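Local coordinates for protein histidine acid phosphatase (Bifidobacterium longum subsp. infantis, PDB 6RXD) that probably removes phosphate groups from phytate and other inositol polyphosphates, and perhaps from 2,3-bisphosphoglycerate, as a histidine acid phosphatase, at residues 215-220 against 365-370. Residues are numbered along the deposited sequence; the frame is centred on the assembly and turned at random. Where two conformers were deposited one is given.
Sequences QNFVAN and NETYSI
F217 presents one face of its ring to the aliphatic part of E366, and this meeting carries most of the contact. E366 CB sits almost directly above the middle of the ring, 3.5 Å from the centroid of F217 and only 11° off the ring normal, which makes it a CH-pi contact. E366 CG follows over the same face nearer the other side of the ring, lying 3.9 Å from both CD1 and CE1 of F217. Glutamate suits the place because its two methylenes can cover a ring while its charged end turns elsewhere: in the conformer given, the carboxylate leads away from the helix.

T367 approaches differently, at the rim of the ring and near its plane, where its methyl CG2 comes within 4.0 Å of F217 CE2. Threonine's branched side chain serves two surroundings at once. With chi1 at 57°, CG2 is set anti to the carbonyl carbon and reaches the phenylalanine, whereas OG1 hydrogen-bonds to the backbone O of G358, tying this loop to the residues just after helix 339-357.

F217 stands in the last turn of helix 206-220, and its extended chi1 (179°) swings the ring off the helix toward E366; the ring also touches Y361. Were F217 replaced by an alanine, the methylenes of E366 and the methyl of T367 would probably lose their aromatic partner, opening a gap between helix and loop. The side chain of T367 lies about 6 Å from that of E356 and about 9 Å from that of E228, which bind zinc in another structure of this protein but carry none in this model. Such hydrophobic docking of a helix end against an interhelical loop joins helix 206-220 to the connection between helices 339-357 and 372-386 within the histidine phosphatase branch 2 fold.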
loop_
_atom_site.group_PDB
_atom_site.type_symbol
_atom_site.label_atom_id
_atom_site.label_comp_id
_atom_site.label_asym_id
_atom_site.label_seq_id
_atom_site.Cartn_x
_atom_site.Cartn_y
_atom_site.Cartn_z
ATOM N N GLN A 215 4.762 18.432 -1.399
ATOM C CA GLN A 215 6.148 18.070 -1.704
ATOM C C GLN A 215 7.135 19.086 -1.125
ATOM O O GLN A 215 8.183 18.705 -0.596
ATOM C CB GLN A 215 6.354 17.896 -3.214
ATOM C CG GLN A 215 5.637 16.671 -3.787
ATOM C CD GLN A 215 6.217 15.360 -3.289
ATOM O OE1 GLN A 215 7.382 15.298 -2.892
ATOM N NE2 GLN A 215 5.409 14.304 -3.310
ATOM N N ASN A 216 6.799 20.371 -1.215
ATOM C CA ASN A 216 7.636 21.406 -0.604
ATOM C C ASN A 216 7.676 21.286 0.917
ATOM O O ASN A 216 8.727 21.471 1.541
ATOM C CB ASN A 216 7.182 22.808 -1.026
ATOM C CG ASN A 216 7.539 23.122 -2.467
ATOM O OD1 ASN A 216 8.470 22.542 -3.026
ATOM N ND2 ASN A 216 6.798 24.043 -3.076
ATOM N N PHE A 217 6.536 20.948 1.508
ATOM C CA PHE A 217 6.464 20.782 2.952
ATOM C C PHE A 217 7.400 19.694 3.466
ATOM O O PHE A 217 8.238 19.949 4.336
ATOM C CB PHE A 217 5.040 20.474 3.390
ATOM C CG PHE A 217 4.907 20.267 4.870
ATOM C CD1 PHE A 217 4.945 21.348 5.737
ATOM C CD2 PHE A 217 4.756 18.987 5.393
ATOM C CE1 PHE A 217 4.831 21.161 7.104
ATOM C CE2 PHE A 217 4.638 18.794 6.761
ATOM C CZ PHE A 217 4.674 19.881 7.616
ATOM N N VAL A 218 7.265 18.484 2.931
ATOM C CA VAL A 218 8.072 17.370 3.425
ATOM C C VAL A 218 9.558 17.535 3.113
ATOM O O VAL A 218 10.405 17.096 3.890
ATOM C CB VAL A 218 7.563 15.988 2.945
ATOM C CG1 VAL A 218 6.155 15.733 3.442
ATOM C CG2 VAL A 218 7.626 15.885 1.435
ATOM N N ALA A 219 9.874 18.189 1.996
ATOM C CA ALA A 219 11.269 18.388 1.619
ATOM C C ALA A 219 11.993 19.309 2.594
ATOM O O ALA A 219 13.190 19.141 2.839
ATOM C CB ALA A 219 11.379 18.933 0.197
ATOM N N ASN A 220 11.266 20.274 3.150
ATOM C CA ASN A 220 11.883 21.339 3.934
ATOM C C ASN A 220 11.499 21.401 5.405
ATOM O O ASN A 220 11.938 22.296 6.108
ATOM C CB ASN A 220 11.574 22.699 3.300
ATOM C CG ASN A 220 12.141 22.827 1.916
ATOM O OD1 ASN A 220 13.291 22.463 1.673
ATOM N ND2 ASN A 220 11.329 23.316 0.987
ATOM N N ASN A 365 -1.138 19.203 9.794
ATOM C CA ASN A 365 -1.923 18.207 9.062
ATOM C C ASN A 365 -1.548 18.179 7.593
ATOM O O ASN A 365 -2.283 17.630 6.769
ATOM C CB ASN A 365 -3.434 18.447 9.212
ATOM C CG ASN A 365 -3.866 19.820 8.715
ATOM O OD1 ASN A 365 -3.078 20.568 8.135
ATOM N ND2 ASN A 365 -5.133 20.151 8.933
ATOM N N GLU A 366 -0.411 18.786 7.266
ATOM C CA GLU A 366 0.058 18.887 5.887
ATOM C C GLU A 366 0.345 17.524 5.275
ATOM O O GLU A 366 0.188 17.324 4.072
ATOM C CB GLU A 366 1.318 19.759 5.814
ATOM C CG GLU A 366 1.089 21.214 6.171
ATOM C CD GLU A 366 0.104 21.889 5.241
ATOM O OE1 GLU A 366 -0.744 22.661 5.736
ATOM O OE2 GLU A 366 0.174 21.647 4.018
ATOM N N THR A 367 0.782 16.582 6.102
ATOM C CA THR A 367 1.124 15.263 5.569
ATOM C C THR A 367 -0.075 14.467 5.056
ATOM O O THR A 367 0.076 13.643 4.163
ATOM C CB THR A 367 1.898 14.397 6.579
ATOM O OG1 THR A 367 1.127 14.259 7.777
ATOM C CG2 THR A 367 3.247 15.014 6.905
ATOM N N TYR A 368 -1.262 14.692 5.620
ATOM C CA TYR A 368 -2.403 13.877 5.205
ATOM C C TYR A 368 -3.621 14.616 4.685
ATOM O O TYR A 368 -4.535 13.990 4.143
ATOM C CB TYR A 368 -2.815 12.916 6.311
ATOM C CG TYR A 368 -3.216 13.561 7.608
ATOM C CD1 TYR A 368 -4.525 13.944 7.839
ATOM C CD2 TYR A 368 -2.281 13.752 8.618
ATOM C CE1 TYR A 368 -4.886 14.520 9.038
ATOM C CE2 TYR A 368 -2.631 14.317 9.808
ATOM C CZ TYR A 368 -3.928 14.697 10.018
ATOM O OH TYR A 368 -4.263 15.252 11.226
ATOM N N SER A 369 -3.640 15.938 4.834
ATOM C CA SER A 369 -4.736 16.731 4.278
ATOM C C SER A 369 -4.807 16.551 2.766
ATOM O O SER A 369 -5.847 16.810 2.143
ATOM C CB SER A 369 -4.574 18.214 4.628
ATOM O OG SER A 369 -3.394 18.744 4.042
ATOM N N ILE A 370 -3.707 16.084 2.175
ATOM C CA ILE A 370 -3.636 15.878 0.733
ATOM C C ILE A 370 -4.655 14.855 0.237
ATOM O O ILE A 370 -4.979 14.827 -0.949
ATOM C CB ILE A 370 -2.221 15.448 0.287
ATOM C CG1 ILE A 370 -1.781 14.161 0.981
ATOM C CG2 ILE A 370 -1.220 16.562 0.570
ATOM C CD1 ILE A 370 -0.575 13.492 0.289
#